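Local coordinates for protein TRAP dicarboxylate transporter, DctP subunit (Chromohalobacter salexigens, PDB 4P1L) that binds D-glucuronate in the periplasm and probably delivers it to a tripartite ATP-independent (TRAP) transport system for uptake into the cytoplasm, at residues Arg27-His32 with Gly68-Ala73; Asn86-Pro91 with Leu232-Cys237; Pro94-Ala99 with Asp128-Lys133; Ile136-Phe141 with Leu236-Ala241. One frame throughout, in Å; residues are numbered along the deposited sequence.

Interactions 1, 2 and 4 reach the same five-stranded mixed sheet, whose order is 59-62, 26-29, 84-88, 234-239, 135-141. Interaction 1 packs strand 26-29 against the start of helix 70-78. Interaction 2 pairs 84-88 with 234-239, and interaction 4 pairs 234-239 with the outermost strand 135-141; their centres lie about 9 Å apart and they share Leu236 and Cys237. Interaction 3, nested in the chain loop closed by interaction 2, joins the loop after strand 84-88 to helix 121-132, its centre about 12 Å from those of interactions 2 and 4. Interactions 1 and 2, with centres about 11 Å apart, both touch the bound glucuronate, so the sugar is met where helix 70-78 and strand 234-239 begin and strand 84-88 ends.

Interaction 1: residues Arg27-His32 with Gly68-Ala73; sequences RGWNIH and GDQPDA. With BDP (beta-D-glucopyranuronic acid), chain C.
Trp29, on strand 26-29, lays its indole against the start of helix 70-78, its CG opposite the backbone N (chi1 -177°). The CB of Ala73 sits over the five-membered ring of Trp29, 3.3 Å from its centroid and only 9° off the normal, a close CH-pi contact, while the N of Ile31 lies over the opposite face. At the ring edge Trp29 NE1 donates to Gly68 O (2.7 Å), almost in the indole plane, and Trp29 CH2 rests 3.7 Å from Gln70 CB. A leucine in place of Trp29 would probably leave Gly68 O without its indole donor and open a gap beneath Ala73 and the Gln70 stem. Asn30 follows with an Asx turn, its OD1 accepting from His32 N. Ile31 CD1 reaches past the helix start to 3.4 Å from O4 of the glucuronate. His32 NE2 then donates to BDP O2 (2.8 Å). From the helix side Gln70, bent at chi2 (142°), brings its NE2 to BDP O3 at 3.2 Å in a nearly straight bond. Because Gln70 OE1 accepts from Asn88 N, the amide is fixed with its NH2 toward the sugar, and the pocket wall here presents N-H donors to two neighbouring hydroxyls.

Interaction 2: residues Asn86-Pro91 with Leu232-Cys237; sequences NFNMGP and LPECLC. With BDP (beta-D-glucopyranuronic acid), chain C.
Asn88 and Glu234, an antiparallel non-hydrogen-bonded pair on one face of the sheet, are turned to each other by their first torsions: Asn88 holds CG opposite its own N (chi1 -171°), whereas Glu234 has CG beside its N (chi1 -48°) and is extended beyond. Asn88 ND2 then donates to Glu234 OE2 at 2.8 Å, nearly straight and within the amide plane, although that plane stands almost upright (86°) to the carboxylate. Glu234 OE2 also accepts a hydrogen bond from O2 of the bound glucuronate (2.6 Å). Glu234 OE1 is met on its anti side by Asn86 ND2 at 3.0 Å, and Asn86 OD1 is engaged by Asn38. Both carboxylate oxygens are thus gripped by amides from the neighbouring strand, which probably stabilises the buried negative charge. Asn88 OD1 accepts from Gly90 N, two residues on, in an Asx turn, with Leu232 CD1 against it. Phe87 and Cys235 share the other face and exchange two backbone bonds. Cys237 SG lies oblique to the Phe87 ring, 3.6 Å from Phe87 CD2. The selenium of selenomethionine Met89 approaches Cys235 SG, and Met89 N continues the pairing to Pro233 O (3.1 Å). Antiparallel 234-239 between 84-88 and 135-141, strand order 2-1-3-5-4, fits the type 2 periplasmic-binding-protein fold, with sugar-facing Asn88 ending one strand and Glu234 beginning the other.

Interaction 3: residues Pro94-Ala99 with Asp128-Lys133; sequences PIVPAA and DALAEK
Val96 and Leu130, whose side chains touch across this contact, each give their carbonyl oxygen to a local turn: Val96 O accepts from Ala99 N and Leu130 O from Lys133 N, both at 2.9 Å. In the periplasmic-binding fold of this protein the contact packs the loop that follows strand 84-88 against the C-terminal end of helix 121-132, and no hydrogen bond crosses it. Val96 is the wedge. With CG1 opposite its backbone N (chi1 -178°), the isopropyl group forks toward the helix: Val96 CG1 rests 3.7 Å from Ala129 CB, and the Leu130 side chain crosses at about a right angle, its CD1 near both methyls. CG2 turns to the stem of Lys133, which runs past Val96 in the opposite direction. That lysine bends at its second torsion and then extends, which lays its methylene carbons along Ile95 O, with CE reaching CD of Pro97, and keeps them as apolar cover on the more exposed side. Its backbone oxygen is held by Arg78 of helix 70-78, while deeper in, Met89 lies against Leu130 and Ala99. Two residues on from Val96 a pair of methyls meets, Ala98 CB standing 3.8 Å from Ala129 CB.

Interaction 4: residues Ile136-Phe141 with Leu236-Ala241; sequences IVLSWF and LCVAKA
Leu236 and Ser139 lie in the tight, buried part of this antiparallel pairing, where a classic beta bulge interrupts the register. Leu236 O accepts from Leu138 N at 2.8 Å and weakly from Ser139 N at 3.5 Å, so one residue faces two, and Leu236 N returns a straight bond to Ser139 O (2.9 Å, 176°). Ser139 OG stands 3.5 Å from Leu236 CB while bonding to Ala258 O. Leu236 CD2 reaches obliquely toward Phe141 CZ, and Leu138 CD1 meets Val238 CG2 at 3.6 Å. The other end, past the paired Ile136 and Val238, is more open. There Ile136 and Lys240, both partly exposed, cross at about a right angle. With chi1 -52° and chi2 -56°, Ile136 CD1 reaches Lys240 CE (4.0 Å); the NZ of that lysine goes on to a weak bond with Ala131 O. With an alanine here in place of the isoleucine at Ile136, the Lys240 methylenes would probably lose their apolar cover and that chain would be freer to turn. Strand 135-141 forms the sheet border here: helix 248-282 lies against Leu138 and Ser139, helix 37-52 against Leu236 and Phe141, and helix 121-132 against Ile136, Val137 and Trp140.

Interaction 1: residues Arg27-His32 with Gly68-Ala73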
loop_
_atom_site.group_PDB
_atom_site.type_symbol
_atom_site.label_atom_id
_atom_site.label_comp_id
_atom_site.label_asym_id
_atom_site.label_seq_id
_atom_site.Cartn_x
_atom_site.Cartn_y
_atom_site.Cartn_z
ATOM N N ARG A 27 -4.963 0.467 20.887
ATOM C CA ARG A 27 -4.498 1.579 20.056
ATOM C C ARG A 27 -4.162 1.075 18.656
ATOM O O ARG A 27 -3.501 0.047 18.485
ATOM C CB ARG A 27 -3.240 2.241 20.611
ATOM C CG ARG A 27 -3.296 2.570 22.064
ATOM C CD ARG A 27 -1.918 2.372 22.627
ATOM N NE ARG A 27 -1.159 3.606 22.612
ATOM C CZ ARG A 27 0.166 3.676 22.537
ATOM N NH1 ARG A 27 0.908 2.577 22.424
ATOM N NH2 ARG A 27 0.750 4.863 22.556
ATOM N N GLY A 28 -4.610 1.842 17.677
ATOM C CA GLY A 28 -4.410 1.486 16.290
ATOM C C GLY A 28 -3.740 2.597 15.517
ATOM O O GLY A 28 -3.779 3.778 15.902
ATOM N N TRP A 29 -3.150 2.203 14.391
ATOM C CA TRP A 29 -2.269 3.083 13.629
ATOM C C TRP A 29 -2.770 3.245 12.203
ATOM O O TRP A 29 -3.154 2.271 11.540
ATOM C CB TRP A 29 -0.865 2.468 13.606
ATOM C CG TRP A 29 0.211 3.278 12.917
ATOM C CD1 TRP A 29 1.065 4.168 13.506
ATOM C CD2 TRP A 29 0.558 3.252 11.534
ATOM N NE1 TRP A 29 1.911 4.708 12.578
ATOM C CE2 TRP A 29 1.619 4.171 11.354
ATOM C CE3 TRP A 29 0.068 2.563 10.417
ATOM C CZ2 TRP A 29 2.200 4.406 10.114
ATOM C CZ3 TRP A 29 0.659 2.805 9.176
ATOM C CH2 TRP A 29 1.717 3.706 9.045
ATOM N N ASN A 30 -2.767 4.486 11.735
ATOM C CA ASN A 30 -3.021 4.814 10.333
ATOM C C ASN A 30 -2.081 5.947 9.951
ATOM O O ASN A 30 -1.922 6.886 10.724
ATOM C CB ASN A 30 -4.484 5.239 10.194
ATOM C CG ASN A 30 -4.844 5.688 8.824
ATOM O OD1 ASN A 30 -4.265 5.239 7.815
ATOM N ND2 ASN A 30 -5.886 6.513 8.751
ATOM N N ILE A 31 -1.436 5.847 8.788
ATOM C CA ILE A 31 -0.541 6.900 8.336
ATOM C C ILE A 31 -1.312 8.111 7.760
ATOM O O ILE A 31 -0.790 9.244 7.744
ATOM C CB ILE A 31 0.483 6.355 7.280
ATOM C CG1 ILE A 31 1.588 7.374 6.993
ATOM C CG2 ILE A 31 -0.194 5.967 5.946
ATOM C CD1 ILE A 31 2.853 6.761 6.363
ATOM N N HIS A 32 -2.535 7.863 7.273
ATOM C CA HIS A 32 -3.301 8.873 6.516
ATOM C C HIS A 32 -4.142 9.749 7.457
ATOM O O HIS A 32 -4.299 9.438 8.640
ATOM C CB HIS A 32 -4.231 8.197 5.502
ATOM C CG HIS A 32 -3.508 7.383 4.463
ATOM N ND1 HIS A 32 -2.855 7.959 3.397
ATOM C CD2 HIS A 32 -3.333 6.042 4.333
ATOM C CE1 HIS A 32 -2.295 7.012 2.656
ATOM N NE2 HIS A 32 -2.575 5.841 3.204
ATOM N N GLY A 68 4.059 7.081 14.955
ATOM C CA GLY A 68 5.330 6.725 14.320
ATOM C C GLY A 68 5.223 6.462 12.828
ATOM O O GLY A 68 4.117 6.276 12.322
ATOM N N ASP A 69 6.346 6.465 12.091
ATOM C CA ASP A 69 6.312 6.177 10.638
ATOM C C ASP A 69 6.070 4.684 10.482
ATOM O O ASP A 69 6.118 3.932 11.457
ATOM C CB ASP A 69 7.602 6.619 9.889
ATOM C CG ASP A 69 7.572 6.360 8.312
ATOM O OD1 ASP A 69 6.505 6.392 7.620
ATOM O OD2 ASP A 69 8.673 6.134 7.741
ATOM N N GLN A 70 5.824 4.273 9.251
ATOM C CA GLN A 70 5.312 2.932 8.968
ATOM C C GLN A 70 6.197 1.786 9.466
ATOM O O GLN A 70 5.689 0.858 10.129
ATOM C CB GLN A 70 4.925 2.778 7.482
ATOM C CG GLN A 70 4.078 1.516 7.214
ATOM C CD GLN A 70 2.953 1.664 6.193
ATOM O OE1 GLN A 70 2.039 0.827 6.153
ATOM N NE2 GLN A 70 3.020 2.702 5.344
ATOM N N PRO A 71 7.507 1.819 9.153
ATOM C CA PRO A 71 8.391 0.753 9.660
ATOM C C PRO A 71 8.390 0.648 11.180
ATOM O O PRO A 71 8.311 -0.459 11.698
ATOM C CB PRO A 71 9.777 1.156 9.128
ATOM C CG PRO A 71 9.464 1.972 7.889
ATOM C CD PRO A 71 8.232 2.756 8.274
ATOM N N ASP A 72 8.441 1.769 11.892
ATOM C CA ASP A 72 8.458 1.714 13.342
ATOM C C ASP A 72 7.132 1.183 13.886
ATOM O O ASP A 72 7.115 0.442 14.852
ATOM C CB ASP A 72 8.752 3.094 13.941
ATOM C CG ASP A 72 10.137 3.606 13.564
ATOM O OD1 ASP A 72 11.089 2.784 13.541
ATOM O OD2 ASP A 72 10.261 4.822 13.266
ATOM N N ALA A 73 6.028 1.558 13.250
ATOM C CA ALA A 73 4.696 1.076 13.679
ATOM C C ALA A 73 4.528 -0.422 13.458
ATOM O O ALA A 73 3.904 -1.111 14.283
ATOM C CB ALA A 73 3.592 1.842 12.948
HETATM C C1 BDP C . 0.218 5.103 0.224
HETATM C C2 BDP C . -0.005 4.028 1.278
HETATM C C3 BDP C . 0.637 4.449 2.545
HETATM C C4 BDP C . 2.094 4.642 2.271
HETATM C C5 BDP C . 2.311 5.699 1.156
HETATM C C6 BDP C . 3.784 5.903 0.807
HETATM O O2 BDP C . -1.408 3.925 1.452
HETATM O O3 BDP C . 0.509 3.271 3.501
HETATM O O4 BDP C . 2.777 5.056 3.467
HETATM O O5 BDP C . 1.626 5.300 0.010
HETATM O O6A BDP C . 4.048 6.173 -0.410
HETATM O O1 BDP C . -0.336 4.697 -0.979
HETATM O O6B BDP C . 4.644 5.879 1.711
#

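Interaction 2: residues Asn86-Pro91 with Leu232-Cys237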
loop_
_atom_site.group_PDB
_atom_site.type_symbol
_atom_site.label_atom_id
_atom_site.label_comp_id
_atom_site.label_asym_id
_atom_site.label_seq_id
_atom_site.Cartn_x
_atom_site.Cartn_y
_atom_site.Cartn_z
ATOM N N ASN A 86 -3.475 -0.461 9.994
ATOM C CA ASN A 86 -3.594 -0.556 8.544
ATOM C C ASN A 86 -2.190 -0.340 7.993
ATOM O O ASN A 86 -1.637 0.752 8.078
ATOM C CB ASN A 86 -4.612 0.500 8.081
ATOM C CG ASN A 86 -4.564 0.819 6.595
ATOM O OD1 ASN A 86 -4.833 1.947 6.216
ATOM N ND2 ASN A 86 -4.230 -0.161 5.750
ATOM N N PHE A 87 -1.583 -1.416 7.490
ATOM C CA PHE A 87 -0.282 -1.312 6.869
ATOM C C PHE A 87 -0.367 -1.564 5.368
ATOM O O PHE A 87 -1.038 -2.503 4.935
ATOM C CB PHE A 87 0.691 -2.341 7.445
ATOM C CG PHE A 87 1.024 -2.137 8.887
ATOM C CD1 PHE A 87 1.407 -0.892 9.357
ATOM C CD2 PHE A 87 0.951 -3.191 9.779
ATOM C CE1 PHE A 87 1.715 -0.698 10.677
ATOM C CE2 PHE A 87 1.280 -3.003 11.122
ATOM C CZ PHE A 87 1.660 -1.739 11.560
ATOM N N ASN A 88 0.355 -0.757 4.605
ATOM C CA ASN A 88 0.665 -1.085 3.218
ATOM C C ASN A 88 1.656 -2.268 3.170
ATOM O O ASN A 88 2.606 -2.355 3.980
ATOM C CB ASN A 88 1.233 0.140 2.514
ATOM C CG ASN A 88 1.384 -0.056 1.013
ATOM O OD1 ASN A 88 2.395 -0.591 0.552
ATOM N ND2 ASN A 88 0.399 0.384 0.252
HETATM N N MSE A 89 1.415 -3.191 2.245
HETATM C CA MSE A 89 2.251 -4.394 2.142
HETATM C C MSE A 89 3.635 -4.151 1.581
HETATM O O MSE A 89 4.516 -5.012 1.700
HETATM C CB MSE A 89 1.552 -5.479 1.327
HETATM C CG MSE A 89 0.335 -6.074 1.995
HETATM SE SE MSE A 89 0.723 -7.021 3.710
HETATM C CE MSE A 89 1.002 -8.794 2.941
ATOM N N GLY A 90 3.850 -2.988 0.961
ATOM C CA GLY A 90 5.178 -2.617 0.487
ATOM C C GLY A 90 6.251 -2.622 1.564
ATOM O O GLY A 90 7.262 -3.332 1.444
ATOM N N PRO A 91 6.065 -1.803 2.615
ATOM C CA PRO A 91 6.971 -1.778 3.754
ATOM C C PRO A 91 6.976 -3.071 4.525
ATOM O O PRO A 91 7.853 -3.260 5.387
ATOM C CB PRO A 91 6.415 -0.664 4.636
ATOM C CG PRO A 91 5.570 0.129 3.780
ATOM C CD PRO A 91 5.045 -0.745 2.721
ATOM N N LEU A 232 -0.658 -2.468 -4.702
ATOM C CA LEU A 232 -0.268 -2.991 -3.411
ATOM C C LEU A 232 -1.512 -3.189 -2.533
ATOM O O LEU A 232 -2.271 -2.238 -2.265
ATOM C CB LEU A 232 0.723 -2.043 -2.747
ATOM C CG LEU A 232 2.153 -2.109 -3.344
ATOM C CD1 LEU A 232 2.995 -0.921 -2.879
ATOM C CD2 LEU A 232 2.808 -3.435 -2.937
ATOM N N PRO A 233 -1.743 -4.432 -2.067
ATOM C CA PRO A 233 -2.756 -4.574 -1.031
ATOM C C PRO A 233 -2.310 -3.886 0.251
ATOM O O PRO A 233 -1.107 -3.663 0.437
ATOM C CB PRO A 233 -2.828 -6.106 -0.803
ATOM C CG PRO A 233 -2.257 -6.705 -2.019
ATOM C CD PRO A 233 -1.145 -5.732 -2.422
ATOM N N GLU A 234 -3.260 -3.564 1.129
ATOM C CA GLU A 234 -2.964 -3.180 2.499
ATOM C C GLU A 234 -3.752 -4.082 3.453
ATOM O O GLU A 234 -4.843 -4.536 3.116
ATOM C CB GLU A 234 -3.337 -1.720 2.743
ATOM C CG GLU A 234 -2.818 -0.769 1.665
ATOM C CD GLU A 234 -2.633 0.666 2.158
ATOM O OE1 GLU A 234 -3.227 1.025 3.213
ATOM O OE2 GLU A 234 -1.900 1.420 1.477
ATOM N N CYS A 235 -3.198 -4.373 4.629
ATOM C CA CYS A 235 -3.912 -5.186 5.591
ATOM C C CYS A 235 -4.502 -4.320 6.667
ATOM O O CYS A 235 -3.994 -3.238 6.969
ATOM C CB CYS A 235 -3.004 -6.237 6.234
ATOM S SG CYS A 235 -1.596 -5.565 7.159
ATOM N N LEU A 236 -5.574 -4.832 7.258
ATOM C CA LEU A 236 -6.038 -4.435 8.580
ATOM C C LEU A 236 -5.641 -5.596 9.471
ATOM O O LEU A 236 -6.136 -6.713 9.286
ATOM C CB LEU A 236 -7.545 -4.213 8.607
ATOM C CG LEU A 236 -8.201 -4.028 9.967
ATOM C CD1 LEU A 236 -7.474 -3.030 10.821
ATOM C CD2 LEU A 236 -9.641 -3.601 9.762
ATOM N N CYS A 237 -4.690 -5.369 10.365
ATOM C CA CYS A 237 -4.155 -6.453 11.190
ATOM C C CYS A 237 -4.116 -6.112 12.689
ATOM O O CYS A 237 -4.214 -4.937 13.091
ATOM C CB CYS A 237 -2.746 -6.821 10.726
ATOM S SG CYS A 237 -1.482 -5.558 11.064
HETATM C C1 BDP C . 0.218 5.103 0.224
HETATM C C2 BDP C . -0.005 4.028 1.278
HETATM C C3 BDP C . 0.637 4.449 2.545
HETATM C C4 BDP C . 2.094 4.642 2.271
HETATM C C5 BDP C . 2.311 5.699 1.156
HETATM C C6 BDP C . 3.784 5.903 0.807
HETATM O O2 BDP C . -1.408 3.925 1.452
HETATM O O3 BDP C . 0.509 3.271 3.501
HETATM O O4 BDP C . 2.777 5.056 3.467
HETATM O O5 BDP C . 1.626 5.300 0.010
HETATM O O6A BDP C . 4.048 6.173 -0.410
HETATM O O1 BDP C . -0.336 4.697 -0.979
HETATM O O6B BDP C . 4.644 5.879 1.711
#

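Interaction 3: residues Pro94-Ala99 with Asp128-Lys133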
loop_
_atom_site.group_PDB
_atom_site.type_symbol
_atom_site.label_atom_id
_atom_site.label_comp_id
_atom_site.label_asym_id
_atom_site.label_seq_id
_atom_site.Cartn_x
_atom_site.Cartn_y
_atom_site.Cartn_z
ATOM N N PRO A 94 10.293 -6.009 3.531
ATOM C CA PRO A 94 11.545 -6.258 4.262
ATOM C C PRO A 94 11.388 -7.058 5.563
ATOM O O PRO A 94 12.389 -7.507 6.114
ATOM C CB PRO A 94 12.055 -4.848 4.566
ATOM C CG PRO A 94 11.523 -4.007 3.406
ATOM C CD PRO A 94 10.192 -4.620 3.033
ATOM N N ILE A 95 10.159 -7.235 6.040
ATOM C CA ILE A 95 9.914 -7.890 7.311
ATOM C C ILE A 95 9.419 -9.320 7.103
ATOM O O ILE A 95 9.786 -10.223 7.859
ATOM C CB ILE A 95 8.913 -7.056 8.121
ATOM C CG1 ILE A 95 9.551 -5.685 8.393
ATOM C CG2 ILE A 95 8.565 -7.746 9.427
ATOM C CD1 ILE A 95 8.603 -4.586 8.545
ATOM N N VAL A 96 8.602 -9.515 6.065
ATOM C CA VAL A 96 7.979 -10.805 5.762
ATOM C C VAL A 96 8.315 -11.195 4.330
ATOM O O VAL A 96 7.793 -10.614 3.393
ATOM C CB VAL A 96 6.451 -10.736 5.853
ATOM C CG1 VAL A 96 5.836 -12.103 5.579
ATOM C CG2 VAL A 96 6.004 -10.205 7.180
ATOM N N PRO A 97 9.188 -12.195 4.149
ATOM C CA PRO A 97 9.673 -12.475 2.790
ATOM C C PRO A 97 8.582 -12.653 1.730
ATOM O O PRO A 97 8.703 -12.062 0.654
ATOM C CB PRO A 97 10.507 -13.743 2.984
ATOM C CG PRO A 97 11.060 -13.579 4.365
ATOM C CD PRO A 97 9.964 -12.911 5.177
ATOM N N ALA A 98 7.540 -13.418 2.028
ATOM C CA ALA A 98 6.456 -13.663 1.073
ATOM C C ALA A 98 5.771 -12.394 0.627
ATOM O O ALA A 98 5.304 -12.301 -0.518
ATOM C CB ALA A 98 5.410 -14.640 1.669
ATOM N N ALA A 99 5.704 -11.405 1.520
ATOM C CA ALA A 99 5.067 -10.141 1.186
ATOM C C ALA A 99 5.775 -9.425 0.055
ATOM O O ALA A 99 5.136 -8.641 -0.660
ATOM C CB ALA A 99 4.967 -9.220 2.438
ATOM N N ASP A 128 -0.973 -16.219 6.401
ATOM C CA ASP A 128 -0.155 -17.197 7.099
ATOM C C ASP A 128 1.258 -16.653 7.318
ATOM O O ASP A 128 1.843 -16.815 8.386
ATOM C CB ASP A 128 -0.089 -18.508 6.306
ATOM C CG ASP A 128 -1.368 -19.320 6.397
ATOM O OD1 ASP A 128 -2.250 -19.006 7.221
ATOM O OD2 ASP A 128 -1.481 -20.301 5.639
ATOM N N ALA A 129 1.816 -16.020 6.293
ATOM C CA ALA A 129 3.182 -15.516 6.397
ATOM C C ALA A 129 3.295 -14.385 7.430
ATOM O O ALA A 129 4.268 -14.330 8.192
ATOM C CB ALA A 129 3.681 -15.063 5.055
ATOM N N LEU A 130 2.310 -13.482 7.450
ATOM C CA LEU A 130 2.298 -12.421 8.441
ATOM C C LEU A 130 2.127 -12.955 9.857
ATOM O O LEU A 130 2.724 -12.409 10.788
ATOM C CB LEU A 130 1.221 -11.370 8.131
ATOM C CG LEU A 130 1.768 -10.196 7.334
ATOM C CD1 LEU A 130 2.125 -10.592 5.880
ATOM C CD2 LEU A 130 0.756 -9.078 7.380
ATOM N N ALA A 131 1.346 -14.028 10.021
ATOM C CA ALA A 131 1.071 -14.595 11.338
ATOM C C ALA A 131 2.363 -15.111 11.949
ATOM O O ALA A 131 2.582 -15.000 13.145
ATOM C CB ALA A 131 0.036 -15.732 11.254
ATOM N N GLU A 132 3.224 -15.660 11.104
ATOM C CA GLU A 132 4.508 -16.145 11.548
ATOM C C GLU A 132 5.372 -15.007 12.092
ATOM O O GLU A 132 6.259 -15.247 12.901
ATOM C CB GLU A 132 5.166 -16.917 10.399
ATOM C CG GLU A 132 6.651 -16.793 10.275
ATOM C CD GLU A 132 7.177 -17.787 9.251
ATOM O OE1 GLU A 132 7.149 -19.004 9.549
ATOM O OE2 GLU A 132 7.576 -17.358 8.140
ATOM N N LYS A 133 5.098 -13.771 11.682
ATOM C CA LYS A 133 5.817 -12.609 12.210
ATOM C C LYS A 133 4.966 -11.785 13.182
ATOM O O LYS A 133 5.200 -10.582 13.342
ATOM C CB LYS A 133 6.274 -11.707 11.067
ATOM C CG LYS A 133 7.157 -12.423 10.036
ATOM C CD LYS A 133 8.529 -12.752 10.574
ATOM C CE LYS A 133 9.362 -13.458 9.525
ATOM N NZ LYS A 133 10.738 -13.660 10.036
#

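Interaction 4: residues Ile136-Phe141 with Leu236-Ala241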
loop_
_atom_site.group_PDB
_atom_site.type_symbol
_atom_site.label_atom_id
_atom_site.label_comp_id
_atom_site.label_asym_id
_atom_site.label_seq_id
_atom_site.Cartn_x
_atom_site.Cartn_y
_atom_site.Cartn_z
ATOM N N ILE A 136 -1.712 -10.575 12.789
ATOM C CA ILE A 136 -2.887 -11.332 12.411
ATOM C C ILE A 136 -3.742 -10.502 11.447
ATOM O O ILE A 136 -4.311 -9.486 11.834
ATOM C CB ILE A 136 -3.718 -11.727 13.635
ATOM C CG1 ILE A 136 -2.838 -12.428 14.685
ATOM C CG2 ILE A 136 -4.887 -12.572 13.207
ATOM C CD1 ILE A 136 -2.089 -13.668 14.158
ATOM N N VAL A 137 -3.795 -10.920 10.187
ATOM C CA VAL A 137 -4.520 -10.156 9.161
ATOM C C VAL A 137 -5.990 -10.499 9.215
ATOM O O VAL A 137 -6.367 -11.681 9.158
ATOM C CB VAL A 137 -4.015 -10.464 7.744
ATOM C CG1 VAL A 137 -4.919 -9.791 6.717
ATOM C CG2 VAL A 137 -2.583 -10.007 7.570
ATOM N N LEU A 138 -6.825 -9.465 9.339
ATOM C CA LEU A 138 -8.255 -9.649 9.434
ATOM C C LEU A 138 -8.977 -9.329 8.123
ATOM O O LEU A 138 -10.039 -9.868 7.848
ATOM C CB LEU A 138 -8.821 -8.759 10.534
ATOM C CG LEU A 138 -8.231 -8.979 11.930
ATOM C CD1 LEU A 138 -9.010 -8.170 12.942
ATOM C CD2 LEU A 138 -8.249 -10.452 12.283
ATOM N N SER A 139 -8.428 -8.413 7.341
ATOM C CA SER A 139 -9.034 -8.061 6.066
ATOM C C SER A 139 -8.048 -7.276 5.228
ATOM O O SER A 139 -7.009 -6.840 5.730
ATOM C CB SER A 139 -10.312 -7.265 6.292
ATOM O OG SER A 139 -10.031 -6.033 6.927
ATOM N N TRP A 140 -8.374 -7.115 3.948
ATOM C CA TRP A 140 -7.499 -6.425 2.987
ATOM C C TRP A 140 -8.164 -5.159 2.463
ATOM O O TRP A 140 -9.280 -5.224 1.969
ATOM C CB TRP A 140 -7.178 -7.324 1.800
ATOM C CG TRP A 140 -6.548 -8.620 2.172
ATOM C CD1 TRP A 140 -7.135 -9.848 2.146
ATOM C CD2 TRP A 140 -5.209 -8.823 2.608
ATOM N NE1 TRP A 140 -6.248 -10.806 2.558
ATOM C CE2 TRP A 140 -5.048 -10.212 2.824
ATOM C CE3 TRP A 140 -4.121 -7.982 2.812
ATOM C CZ2 TRP A 140 -3.847 -10.772 3.256
ATOM C CZ3 TRP A 140 -2.917 -8.550 3.258
ATOM C CH2 TRP A 140 -2.798 -9.926 3.461
ATOM N N PHE A 141 -7.463 -4.035 2.583
ATOM C CA PHE A 141 -7.863 -2.763 1.989
ATOM C C PHE A 141 -7.217 -2.625 0.593
ATOM O O PHE A 141 -6.131 -3.171 0.333
ATOM C CB PHE A 141 -7.389 -1.576 2.840
ATOM C CG PHE A 141 -8.146 -1.353 4.141
ATOM C CD1 PHE A 141 -9.167 -2.182 4.543
ATOM C CD2 PHE A 141 -7.798 -0.292 4.971
ATOM C CE1 PHE A 141 -9.830 -1.965 5.760
ATOM C CE2 PHE A 141 -8.470 -0.063 6.166
ATOM C CZ PHE A 141 -9.483 -0.912 6.555
ATOM N N LEU A 236 -5.574 -4.832 7.258
ATOM C CA LEU A 236 -6.038 -4.435 8.580
ATOM C C LEU A 236 -5.641 -5.596 9.471
ATOM O O LEU A 236 -6.136 -6.713 9.286
ATOM C CB LEU A 236 -7.545 -4.213 8.607
ATOM C CG LEU A 236 -8.201 -4.028 9.967
ATOM C CD1 LEU A 236 -7.474 -3.030 10.821
ATOM C CD2 LEU A 236 -9.641 -3.601 9.762
ATOM N N CYS A 237 -4.690 -5.369 10.365
ATOM C CA CYS A 237 -4.155 -6.453 11.190
ATOM C C CYS A 237 -4.116 -6.112 12.689
ATOM O O CYS A 237 -4.214 -4.937 13.091
ATOM C CB CYS A 237 -2.746 -6.821 10.726
ATOM S SG CYS A 237 -1.482 -5.558 11.064
ATOM N N VAL A 238 -3.974 -7.164 13.497
ATOM C CA VAL A 238 -3.907 -7.059 14.958
ATOM C C VAL A 238 -2.599 -7.713 15.461
ATOM O O VAL A 238 -2.165 -8.732 14.926
ATOM C CB VAL A 238 -5.158 -7.722 15.604
ATOM C CG1 VAL A 238 -5.048 -7.767 17.143
ATOM C CG2 VAL A 238 -6.422 -6.985 15.184
ATOM N N ALA A 239 -1.965 -7.126 16.476
ATOM C CA ALA A 239 -0.854 -7.779 17.175
ATOM C C ALA A 239 -1.267 -9.186 17.658
ATOM O O ALA A 239 -2.321 -9.382 18.279
ATOM C CB ALA A 239 -0.397 -6.950 18.368
ATOM N N LYS A 240 -0.442 -10.179 17.372
ATOM C CA LYS A 240 -0.781 -11.537 17.789
ATOM C C LYS A 240 -1.047 -11.609 19.297
ATOM O O LYS A 240 -1.971 -12.284 19.731
ATOM C CB LYS A 240 0.317 -12.533 17.407
ATOM C CG LYS A 240 -0.035 -13.993 17.799
ATOM C CD LYS A 240 1.080 -14.982 17.424
ATOM C CE LYS A 240 1.188 -15.170 15.915
ATOM N NZ LYS A 240 1.736 -16.513 15.527
ATOM N N ALA A 241 -0.235 -10.913 20.083
ATOM C CA ALA A 241 -0.405 -10.895 21.538
ATOM C C ALA A 241 -1.792 -10.380 21.924
ATOM O O ALA A 241 -2.472 -10.955 22.778
ATOM C CB ALA A 241 0.662 -10.020 22.173
#